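Local coordinates for AlyGC (Glaciecola chathamensis, PDB 5GKD), which is a family 6 polysaccharide lyase that degrades the marine polysaccharide alginate, probably by beta-elimination as in related lyases, at residues L66-A69 with I74-G77; Q13-A18 with V36-K41; E605-E610 with A620-Y625. One frame throughout, in Å; residues are numbered along the deposited sequence.

Contact 1. Residues L66-A69 with I74-G77. With PO4 (phosphate ion), chain I.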
ATOM      1  N   LEU A  66     -26.169   4.807  12.756  1.00 19.88           N
ATOM      2  CA  LEU A  66     -27.290   5.048  13.659  1.00 19.30           C
ATOM      3  C   LEU A  66     -26.777   5.465  15.028  1.00 19.05           C
ATOM      4  O   LEU A  66     -25.879   4.823  15.583  1.00 19.06           O
ATOM      5  CB  LEU A  66     -28.176   3.806  13.787  1.00 18.11           C
ATOM      6  CG  LEU A  66     -29.228   3.771  14.907  1.00 17.80           C
ATOM      7  CD1 LEU A  66     -30.251   4.873  14.738  1.00 16.86           C
ATOM      8  CD2 LEU A  66     -29.912   2.416  14.959  1.00 17.47           C
ATOM      9  N   ARG A  67     -27.337   6.547  15.558  1.00 17.49           N
ATOM     10  CA  ARG A  67     -27.045   6.995  16.912  1.00 15.59           C
ATOM     11  C   ARG A  67     -28.357   7.145  17.659  1.00 17.27           C
ATOM     12  O   ARG A  67     -29.314   7.707  17.122  1.00 19.56           O
ATOM     13  CB  ARG A  67     -26.262   8.310  16.917  1.00 17.00           C
ATOM     14  CG  ARG A  67     -24.803   8.157  16.474  1.00 18.40           C
ATOM     15  CD  ARG A  67     -24.079   9.485  16.398  1.00 19.66           C
ATOM     16  NE  ARG A  67     -24.645  10.348  15.368  1.00 21.05           N
ATOM     17  CZ  ARG A  67     -24.514  11.671  15.324  1.00 24.33           C
ATOM     18  NH1 ARG A  67     -23.844  12.319  16.278  1.00 23.90           N
ATOM     19  NH2 ARG A  67     -25.069  12.350  14.327  1.00 22.93           N
ATOM     20  N   LEU A  68     -28.416   6.596  18.869  1.00 17.93           N
ATOM     21  CA  LEU A  68     -29.533   6.798  19.782  1.00 19.60           C
ATOM     22  C   LEU A  68     -29.127   7.790  20.861  1.00 19.68           C
ATOM     23  O   LEU A  68     -28.010   7.730  21.371  1.00 19.17           O
ATOM     24  CB  LEU A  68     -29.966   5.489  20.448  1.00 18.26           C
ATOM     25  CG  LEU A  68     -30.679   4.443  19.607  1.00 19.57           C
ATOM     26  CD1 LEU A  68     -29.675   3.669  18.754  1.00 18.05           C
ATOM     27  CD2 LEU A  68     -31.510   3.487  20.472  1.00 15.19           C
ATOM     28  N   ALA A  69     -30.033   8.698  21.213  1.00 20.46           N
ATOM     29  CA  ALA A  69     -29.741   9.682  22.254  1.00 21.28           C
ATOM     30  C   ALA A  69     -31.022  10.036  22.991  1.00 17.79           C
ATOM     31  O   ALA A  69     -32.049  10.270  22.351  1.00 21.00           O
ATOM     32  CB  ALA A  69     -29.095  10.936  21.647  1.00 21.51           C
ATOM     33  N   ILE A  74     -36.805   2.796  21.035  1.00 17.76           N
ATOM     34  CA  ILE A  74     -36.705   1.478  20.427  1.00 19.00           C
ATOM     35  C   ILE A  74     -36.392   1.649  18.945  1.00 18.50           C
ATOM     36  O   ILE A  74     -37.025   2.460  18.269  1.00 19.22           O
ATOM     37  CB  ILE A  74     -38.001   0.674  20.593  1.00 17.91           C
ATOM     38  CG1 ILE A  74     -38.402   0.599  22.067  1.00 20.75           C
ATOM     39  CG2 ILE A  74     -37.818  -0.709  20.003  1.00 19.31           C
ATOM     40  CD1 ILE A  74     -39.694  -0.158  22.278  1.00 21.09           C
ATOM     41  N   VAL A  75     -35.419   0.896  18.440  1.00 20.60           N
ATOM     42  CA  VAL A  75     -35.105   0.854  17.015  1.00 17.37           C
ATOM     43  C   VAL A  75     -35.220  -0.592  16.546  1.00 20.57           C
ATOM     44  O   VAL A  75     -34.642  -1.490  17.170  1.00 19.73           O
ATOM     45  CB  VAL A  75     -33.698   1.396  16.724  1.00 15.04           C
ATOM     46  CG1 VAL A  75     -33.411   1.307  15.235  1.00 23.31           C
ATOM     47  CG2 VAL A  75     -33.544   2.819  17.210  1.00 14.80           C
ATOM     48  N   SER A  76     -35.944  -0.824  15.447  1.00 19.21           N
ATOM     49  CA  SER A  76     -36.139  -2.197  14.995  1.00 19.47           C
ATOM     50  C   SER A  76     -36.367  -2.277  13.491  1.00 19.25           C
ATOM     51  O   SER A  76     -36.814  -1.325  12.850  1.00 21.90           O
ATOM     52  CB  SER A  76     -37.311  -2.867  15.715  1.00 17.71           C
ATOM     53  OG  SER A  76     -38.538  -2.291  15.334  1.00 22.52           O
ATOM     54  N   GLY A  77     -36.065  -3.446  12.943  1.00 17.91           N
ATOM     55  CA  GLY A  77     -36.455  -3.755  11.578  1.00 19.13           C
ATOM     56  C   GLY A  77     -35.666  -3.046  10.505  1.00 19.55           C
ATOM     57  O   GLY A  77     -36.252  -2.602   9.512  1.00 21.97           O
TER
HETATM   58  P   PO4 I 805     -23.964  15.838  15.347  1.00 50.60           P
HETATM   59  O1  PO4 I 805     -24.442  14.999  14.186  1.00 44.39           O
HETATM   60  O2  PO4 I 805     -24.823  17.075  15.471  1.00 44.99           O
HETATM   61  O3  PO4 I 805     -24.035  15.068  16.647  1.00 35.36           O
HETATM   62  O4  PO4 I 805     -22.534  16.230  15.086  1.00 50.95           O
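Arg67 NH2 donates to O1 of a bound phosphate ion across 2.7 Å, and the bond is nearly straight (N-H...O angle 167°). NH1 of the same guanidinium reaches O3 at 2.8 Å, so two oxygens are held by two nitrogens and the phosphorus sits in the guanidinium plane, off its edge. NH1 is shared with the carbonyl oxygen of Arg95, whose own NH2 also donates to the ion; the phosphate, probably left from crystallisation, thus marks a spot where two arginines gather round an anion. Residues to either side of Arg67 point the other way, as alternation along a strand requires. Leu66 and Leu68 both face Val75, which divides its two methyls between them. With CG1 set trans to its backbone N (chi1 179°), Val75 meets Leu66 CD2 tip to tip, CG1 to CD2 3.7 Å. The other branch, CG2, lies 3.9 Å from Leu68 CD2, the two side chains passing at a slant. No hydrogen bond joins the segments, only buried methyl packing, as expected between two faces of a parallel beta-helix connected by a tight corner. Strand 65-69 runs between strands 35-41 and 89-92, while strand 73-81 pairs with strands 48-52 and 105-112; Phe38 from the coil before and Val106 from the coil after extend the same apolar interior around Val75 and Leu68.

Contact 2. Residues Q13-A18 with V36-K41; sequences QALKKA and VLFEAK
The ring of Phe38 takes a methyl of Leu15 at a slant, with Leu15 CD1 lying 3.9 Å from Phe38 CD1 and about as far from CE1. Ile48, Leu50, Leu73 and Val75 also pack on this side chain, so the leucine adds a helix side chain to a ring that also packs against strands 48-52 and 73-81. Leu15 points its branches at segment 36-41 because CG stands trans to the backbone N (chi1 -178°). CD1 also approaches the methyl of Ala40, 4.1 Å from CB, and rests 3.7 Å from Glu39 O; the second branch, CD2, lies 3.7 Å from Leu37 O. The leucine therefore sets both branches against one edge of the strand, touching ring, methyl and carbonyl oxygens together. Helix 13-17 runs alongside the outer edge of strand 36-41, axes 9.0 Å apart and only 16° from parallel. With an alanine here in place of Leu15 both methyl branches go, which is likely to leave the Phe38 ring and the Ala40 methyl without their helix partner and open a gap between helix and strand. Strand 35-41 is the first of its face, and the helix covers this end as N-terminal capping helices do in pectate-lyase-like beta-helices. Tyr11, one turn earlier in the same helix, adds a hydrogen bond between its OH and Leu37 O. Between segments 13-18 and 36-41 themselves the contact is apolar, so the helix shields the stack's end without continuing its strand pairing.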
ATOM      1  N   GLN A  13     -38.362  15.925  10.225  1.00 20.53           N
ATOM      2  CA  GLN A  13     -39.586  16.608  10.621  1.00 20.77           C
ATOM      3  C   GLN A  13     -40.458  15.708  11.479  1.00 21.27           C
ATOM      4  O   GLN A  13     -41.063  16.174  12.446  1.00 24.15           O
ATOM      5  CB  GLN A  13     -40.340  17.110   9.386  1.00 19.19           C
ATOM      6  CG  GLN A  13     -39.643  18.293   8.694  1.00 22.27           C
ATOM      7  CD  GLN A  13     -39.542  18.174   7.152  1.00 22.80           C
ATOM      8  OE1 GLN A  13     -40.428  17.645   6.480  1.00 20.44           O
ATOM      9  NE2 GLN A  13     -38.457  18.680   6.609  1.00 19.02           N
ATOM     10  N   ALA A  14     -40.514  14.415  11.163  1.00 19.27           N
ATOM     11  CA  ALA A  14     -41.246  13.496  12.027  1.00 20.91           C
ATOM     12  C   ALA A  14     -40.624  13.433  13.419  1.00 22.36           C
ATOM     13  O   ALA A  14     -41.343  13.436  14.420  1.00 23.76           O
ATOM     14  CB  ALA A  14     -41.300  12.103  11.406  1.00 22.21           C
ATOM     15  N   LEU A  15     -39.287  13.387  13.500  1.00 21.63           N
ATOM     16  CA  LEU A  15     -38.622  13.317  14.798  1.00 20.33           C
ATOM     17  C   LEU A  15     -38.968  14.526  15.655  1.00 22.38           C
ATOM     18  O   LEU A  15     -39.145  14.405  16.866  1.00 22.11           O
ATOM     19  CB  LEU A  15     -37.105  13.213  14.619  1.00 21.12           C
ATOM     20  CG  LEU A  15     -36.279  13.078  15.907  1.00 21.27           C
ATOM     21  CD1 LEU A  15     -36.553  11.744  16.566  1.00 19.20           C
ATOM     22  CD2 LEU A  15     -34.783  13.263  15.676  1.00 16.10           C
ATOM     23  N   LYS A  16     -39.072  15.702  15.037  1.00 23.92           N
ATOM     24  CA  LYS A  16     -39.420  16.908  15.778  1.00 24.87           C
ATOM     25  C   LYS A  16     -40.814  16.800  16.388  1.00 25.67           C
ATOM     26  O   LYS A  16     -41.040  17.266  17.505  1.00 25.71           O
ATOM     27  CB  LYS A  16     -39.325  18.122  14.855  1.00 26.76           C
ATOM     28  CG  LYS A  16     -39.321  19.449  15.575  1.00 34.66           C
ATOM     29  CD  LYS A  16     -39.080  20.588  14.603  1.00 40.63           C
ATOM     30  CE  LYS A  16     -39.039  21.926  15.332  1.00 54.03           C
ATOM     31  NZ  LYS A  16     -38.691  23.046  14.414  1.00 53.87           N
ATOM     32  N   LYS A  17     -41.745  16.169  15.672  1.00 25.23           N
ATOM     33  CA  LYS A  17     -43.134  16.027  16.091  1.00 27.27           C
ATOM     34  C   LYS A  17     -43.383  14.833  17.003  1.00 27.95           C
ATOM     35  O   LYS A  17     -44.436  14.773  17.640  1.00 26.23           O
ATOM     36  CB  LYS A  17     -44.032  15.850  14.867  1.00 29.79           C
ATOM     37  CG  LYS A  17     -44.346  17.109  14.103  1.00 38.68           C
ATOM     38  CD  LYS A  17     -44.930  16.737  12.748  1.00 45.00           C
ATOM     39  CE  LYS A  17     -46.105  15.776  12.889  1.00 44.68           C
ATOM     40  NZ  LYS A  17     -47.010  16.089  14.030  1.00 55.32           N
ATOM     41  N   ALA A  18     -42.472  13.868  17.048  1.00 26.30           N
ATOM     42  CA  ALA A  18     -42.780  12.585  17.667  1.00 22.93           C
ATOM     43  C   ALA A  18     -43.003  12.745  19.168  1.00 21.74           C
ATOM     44  O   ALA A  18     -42.277  13.464  19.848  1.00 26.31           O
ATOM     45  CB  ALA A  18     -41.657  11.587  17.393  1.00 18.82           C
ATOM     46  N   VAL A  36     -28.276   8.310  10.701  1.00 21.92           N
ATOM     47  CA  VAL A  36     -29.488   8.460  11.492  1.00 18.98           C
ATOM     48  C   VAL A  36     -29.108   8.906  12.895  1.00 21.48           C
ATOM     49  O   VAL A  36     -28.334   8.233  13.575  1.00 22.43           O
ATOM     50  CB  VAL A  36     -30.284   7.148  11.543  1.00 21.19           C
ATOM     51  CG1 VAL A  36     -31.520   7.311  12.414  1.00 18.83           C
ATOM     52  CG2 VAL A  36     -30.644   6.678  10.133  1.00 18.41           C
ATOM     53  N   LEU A  37     -29.653  10.035  13.335  1.00 21.48           N
ATOM     54  CA  LEU A  37     -29.553  10.464  14.724  1.00 20.62           C
ATOM     55  C   LEU A  37     -30.959  10.396  15.296  1.00 20.37           C
ATOM     56  O   LEU A  37     -31.810  11.232  14.971  1.00 24.29           O
ATOM     57  CB  LEU A  37     -28.958  11.866  14.858  1.00 21.11           C
ATOM     58  CG  LEU A  37     -28.944  12.481  16.270  1.00 21.87           C
ATOM     59  CD1 LEU A  37     -28.270  11.546  17.254  1.00 19.83           C
ATOM     60  CD2 LEU A  37     -28.272  13.856  16.291  1.00 20.17           C
ATOM     61  N   PHE A  38     -31.204   9.374  16.116  1.00 20.50           N
ATOM     62  CA  PHE A  38     -32.497   9.117  16.739  1.00 17.44           C
ATOM     63  C   PHE A  38     -32.406   9.661  18.156  1.00 20.24           C
ATOM     64  O   PHE A  38     -32.010   8.962  19.085  1.00 21.09           O
ATOM     65  CB  PHE A  38     -32.816   7.630  16.730  1.00 19.60           C
ATOM     66  CG  PHE A  38     -34.212   7.304  17.186  1.00 16.97           C
ATOM     67  CD1 PHE A  38     -35.274   8.116  16.851  1.00 17.00           C
ATOM     68  CD2 PHE A  38     -34.460   6.176  17.924  1.00 18.42           C
ATOM     69  CE1 PHE A  38     -36.550   7.797  17.266  1.00 20.42           C
ATOM     70  CE2 PHE A  38     -35.740   5.853  18.330  1.00 16.81           C
ATOM     71  CZ  PHE A  38     -36.776   6.657  18.012  1.00 16.73           C
ATOM     72  N   GLU A  39     -32.771  10.925  18.313  1.00 20.57           N
ATOM     73  CA  GLU A  39     -32.622  11.643  19.571  1.00 18.87           C
ATOM     74  C   GLU A  39     -33.997  12.137  19.971  1.00 22.66           C
ATOM     75  O   GLU A  39     -34.546  13.048  19.334  1.00 22.61           O
ATOM     76  CB  GLU A  39     -31.627  12.800  19.444  1.00 19.48           C
ATOM     77  CG  GLU A  39     -31.588  13.691  20.677  1.00 22.57           C
ATOM     78  CD  GLU A  39     -30.398  14.609  20.694  1.00 24.13           C
ATOM     79  OE1 GLU A  39     -29.900  14.910  21.798  1.00 31.03           O
ATOM     80  OE2 GLU A  39     -29.964  15.034  19.604  1.00 31.25           O
ATOM     81  N   ALA A  40     -34.543  11.520  21.010  1.00 20.23           N
ATOM     82  CA  ALA A  40     -35.898  11.760  21.458  1.00 21.33           C
ATOM     83  C   ALA A  40     -36.011  11.285  22.900  1.00 24.01           C
ATOM     84  O   ALA A  40     -35.082  10.710  23.468  1.00 24.09           O
ATOM     85  CB  ALA A  40     -36.908  11.044  20.558  1.00 21.88           C
ATOM     86  N   LYS A  41     -37.173  11.525  23.488  1.00 24.84           N
ATOM     87  CA  LYS A  41     -37.419  11.129  24.868  1.00 25.02           C
ATOM     88  C   LYS A  41     -38.790  10.480  24.924  1.00 24.15           C
ATOM     89  O   LYS A  41     -39.816  11.158  24.971  1.00 24.22           O
ATOM     90  CB  LYS A  41     -37.329  12.309  25.814  1.00 27.91           C
ATOM     91  CG  LYS A  41     -35.954  12.950  25.814  1.00 35.52           C
ATOM     92  CD  LYS A  41     -35.153  12.689  27.107  1.00 44.01           C
ATOM     93  CE  LYS A  41     -33.801  13.365  27.110  1.00 37.10           C
ATOM     94  NZ  LYS A  41     -33.878  14.826  26.889  1.00 50.80           N
TER

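Contact 3. Residues E605-E610 with A620-Y625; sequences EYLTIE and AIAKVY
Leu607 and Ile609 each press a CD1 methyl onto segment 620-625, and there the packing is close. Leu607 CD1 sits 3.8 Å from Ala622 CB, the small alanine admitting the longer leucine. Two residues on, Ile609 CD1 meets Ile621 CG2 at 3.9 Å. Ile609 has an extended outer chain (chi2 179°), which carries CD1 across to its partner, and Met640 of the next coil touches Leu607, Ile609 and Ile621 alike. The packing slackens toward Val624, whose CG1 is 4.4 Å from Leu607 CD1. All five of these residues are buried, and no hydrogen bond links the segments. The partly exposed side is polar by contrast: Thr608 lies against Glu576 and Gln578 of strand 572-578, Lys623 NZ bonds to Asn654 OD1, and Tyr625 OH bonds to Asp598 OD1 and more weakly to Lys655 NZ of the second subunit. Within strands 606-610 and 622-625 residues alternate between an apolar interior and a more polar outside; before the second strand, Ile621 and Ala622 both face inward. The two strands belong to different faces, each stacked in parallel on the coils before and after, the defining arrangement of a parallel beta-helix, and their aliphatic side chains meet in its interior.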
ATOM      1  N   GLU A 605      -2.458 -17.442   7.281  1.00 20.45           N
ATOM      2  CA  GLU A 605      -2.732 -18.304   8.422  1.00 20.19           C
ATOM      3  C   GLU A 605      -2.047 -19.664   8.277  1.00 19.67           C
ATOM      4  O   GLU A 605      -1.376 -20.117   9.205  1.00 21.95           O
ATOM      5  CB  GLU A 605      -4.246 -18.472   8.613  1.00 20.10           C
ATOM      6  CG  GLU A 605      -4.629 -19.169   9.922  1.00 18.87           C
ATOM      7  CD  GLU A 605      -4.283 -18.375  11.178  1.00 22.40           C
ATOM      8  OE1 GLU A 605      -3.982 -17.167  11.091  1.00 21.71           O
ATOM      9  OE2 GLU A 605      -4.325 -18.969  12.275  1.00 24.10           O
ATOM     10  N   TYR A 606      -2.214 -20.325   7.130  1.00 19.61           N
ATOM     11  CA  TYR A 606      -1.612 -21.627   6.839  1.00 20.83           C
ATOM     12  C   TYR A 606      -0.866 -21.554   5.517  1.00 21.53           C
ATOM     13  O   TYR A 606      -1.490 -21.391   4.467  1.00 24.54           O
ATOM     14  CB  TYR A 606      -2.662 -22.733   6.755  1.00 23.16           C
ATOM     15  CG  TYR A 606      -3.479 -22.922   7.990  1.00 22.65           C
ATOM     16  CD1 TYR A 606      -3.023 -23.710   9.050  1.00 22.59           C
ATOM     17  CD2 TYR A 606      -4.717 -22.325   8.098  1.00 23.15           C
ATOM     18  CE1 TYR A 606      -3.796 -23.889  10.197  1.00 19.03           C
ATOM     19  CE2 TYR A 606      -5.483 -22.492   9.220  1.00 24.20           C
ATOM     20  CZ  TYR A 606      -5.019 -23.262  10.264  1.00 23.75           C
ATOM     21  OH  TYR A 606      -5.823 -23.399  11.356  1.00 27.04           O
ATOM     22  N   LEU A 607       0.452 -21.695   5.567  1.00 21.48           N
ATOM     23  CA  LEU A 607       1.280 -21.900   4.385  1.00 23.41           C
ATOM     24  C   LEU A 607       1.693 -23.366   4.342  1.00 22.88           C
ATOM     25  O   LEU A 607       2.381 -23.838   5.254  1.00 22.31           O
ATOM     26  CB  LEU A 607       2.524 -21.017   4.447  1.00 21.22           C
ATOM     27  CG  LEU A 607       3.251 -20.539   3.202  1.00 24.79           C
ATOM     28  CD1 LEU A 607       4.733 -20.483   3.462  1.00 23.67           C
ATOM     29  CD2 LEU A 607       2.927 -21.310   1.960  1.00 24.88           C
ATOM     30  N   THR A 608       1.294 -24.077   3.289  1.00 25.48           N
ATOM     31  CA  THR A 608       1.620 -25.493   3.144  1.00 25.56           C
ATOM     32  C   THR A 608       2.236 -25.757   1.775  1.00 24.94           C
ATOM     33  O   THR A 608       1.651 -25.390   0.755  1.00 23.85           O
ATOM     34  CB  THR A 608       0.379 -26.376   3.335  1.00 26.97           C
ATOM     35  OG1 THR A 608      -0.094 -26.249   4.673  1.00 29.37           O
ATOM     36  CG2 THR A 608       0.723 -27.841   3.091  1.00 30.01           C
ATOM     37  N   ILE A 609       3.413 -26.387   1.753  1.00 26.34           N
ATOM     38  CA  ILE A 609       4.086 -26.803   0.516  1.00 24.98           C
ATOM     39  C   ILE A 609       4.523 -28.249   0.701  1.00 26.28           C
ATOM     40  O   ILE A 609       5.397 -28.529   1.525  1.00 28.83           O
ATOM     41  CB  ILE A 609       5.301 -25.926   0.171  1.00 26.00           C
ATOM     42  CG1 ILE A 609       4.897 -24.481  -0.073  1.00 24.40           C
ATOM     43  CG2 ILE A 609       5.999 -26.442  -1.064  1.00 26.56           C
ATOM     44  CD1 ILE A 609       6.082 -23.589  -0.386  1.00 20.93           C
ATOM     45  N   GLU A 610       3.941 -29.165  -0.072  1.00 28.69           N
ATOM     46  CA  GLU A 610       4.294 -30.576   0.033  1.00 28.36           C
ATOM     47  C   GLU A 610       4.506 -31.198  -1.344  1.00 25.95           C
ATOM     48  O   GLU A 610       3.879 -30.800  -2.326  1.00 32.27           O
ATOM     49  CB  GLU A 610       3.216 -31.371   0.787  1.00 28.54           C
ATOM     50  CG  GLU A 610       3.056 -30.986   2.237  1.00 29.42           C
ATOM     51  CD  GLU A 610       1.906 -31.720   2.904  1.00 33.82           C
ATOM     52  OE1 GLU A 610       0.763 -31.604   2.415  1.00 36.03           O
ATOM     53  OE2 GLU A 610       2.149 -32.425   3.907  1.00 38.03           O
ATOM     54  N   ALA A 620      13.987 -16.489  -1.730  1.00 22.02           N
ATOM     55  CA  ALA A 620      13.554 -17.481  -0.760  1.00 22.55           C
ATOM     56  C   ALA A 620      12.306 -18.207  -1.241  1.00 22.63           C
ATOM     57  O   ALA A 620      11.469 -17.648  -1.949  1.00 21.38           O
ATOM     58  CB  ALA A 620      13.285 -16.841   0.598  1.00 21.23           C
ATOM     59  N   ILE A 621      12.214 -19.481  -0.857  1.00 23.06           N
ATOM     60  CA  ILE A 621      10.953 -20.219  -0.914  1.00 18.97           C
ATOM     61  C   ILE A 621       9.831 -19.412  -0.267  1.00 23.06           C
ATOM     62  O   ILE A 621       8.728 -19.292  -0.809  1.00 22.69           O
ATOM     63  CB  ILE A 621      11.117 -21.579  -0.214  1.00 23.16           C
ATOM     64  CG1 ILE A 621      12.231 -22.395  -0.875  1.00 27.76           C
ATOM     65  CG2 ILE A 621       9.788 -22.319  -0.149  1.00 21.49           C
ATOM     66  CD1 ILE A 621      12.746 -23.528   0.015  1.00 26.78           C
ATOM     67  N   ALA A 622      10.086 -18.874   0.921  1.00 21.55           N
ATOM     68  CA  ALA A 622       9.068 -18.112   1.622  1.00 21.83           C
ATOM     69  C   ALA A 622       9.748 -17.176   2.605  1.00 23.12           C
ATOM     70  O   ALA A 622      10.712 -17.557   3.270  1.00 23.25           O
ATOM     71  CB  ALA A 622       8.084 -19.025   2.363  1.00 19.31           C
ATOM     72  N   LYS A 623       9.250 -15.952   2.672  1.00 20.42           N
ATOM     73  CA  LYS A 623       9.603 -15.001   3.714  1.00 21.13           C
ATOM     74  C   LYS A 623       8.297 -14.670   4.407  1.00 21.95           C
ATOM     75  O   LYS A 623       7.407 -14.069   3.796  1.00 22.89           O
ATOM     76  CB  LYS A 623      10.248 -13.738   3.136  1.00 22.79           C
ATOM     77  CG  LYS A 623      11.290 -13.986   2.060  1.00 22.38           C
ATOM     78  CD  LYS A 623      12.031 -12.712   1.720  1.00 23.69           C
ATOM     79  CE  LYS A 623      13.335 -13.040   0.996  1.00 26.24           C
ATOM     80  NZ  LYS A 623      14.134 -11.849   0.654  1.00 25.44           N
ATOM     81  N   VAL A 624       8.137 -15.099   5.648  1.00 21.74           N
ATOM     82  CA  VAL A 624       6.878 -14.849   6.323  1.00 22.94           C
ATOM     83  C   VAL A 624       7.154 -14.248   7.696  1.00 23.19           C
ATOM     84  O   VAL A 624       8.046 -14.698   8.424  1.00 25.82           O
ATOM     85  CB  VAL A 624       5.975 -16.101   6.368  1.00 25.33           C
ATOM     86  CG1 VAL A 624       6.646 -17.319   5.772  1.00 20.60           C
ATOM     87  CG2 VAL A 624       5.417 -16.334   7.707  1.00 24.19           C
ATOM     88  N   TYR A 625       6.431 -13.170   8.008  1.00 20.17           N
ATOM     89  CA  TYR A 625       6.816 -12.275   9.085  1.00 18.24           C
ATOM     90  C   TYR A 625       5.597 -11.881   9.905  1.00 20.30           C
ATOM     91  O   TYR A 625       4.575 -11.474   9.353  1.00 21.17           O
ATOM     92  CB  TYR A 625       7.514 -11.033   8.501  1.00 18.90           C
ATOM     93  CG  TYR A 625       8.036 -10.060   9.525  1.00 19.15           C
ATOM     94  CD1 TYR A 625       7.206  -9.101  10.102  1.00 17.17           C
ATOM     95  CD2 TYR A 625       9.370 -10.070   9.885  1.00 21.27           C
ATOM     96  CE1 TYR A 625       7.689  -8.209  11.033  1.00 20.26           C
ATOM     97  CE2 TYR A 625       9.867  -9.187  10.800  1.00 18.08           C
ATOM     98  CZ  TYR A 625       9.029  -8.258  11.378  1.00 21.46           C
ATOM     99  OH  TYR A 625       9.550  -7.394  12.296  1.00 18.95           O
TER

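In the fold
From the N terminus, contact 2 comes first: it brings helix 8-17 back onto strand 35-41, closing a loop of 17 residues that holds strands 23-26 and 29-32. Contact 1 follows after it has closed, across the short turn between strands 65-69 and 73-81. The two follow in series, neither nesting nor crossing, yet they touch, their centres 11 Å apart, because strands 35-41 and 65-69 are neighbours on one face; together they join the capping helix to the first coils. Contact 3 closes a nine-residue loop far along the chain, in a second beta-helical stack, its nearest atoms about 31 Å from contact 1, and joins two faces there independently.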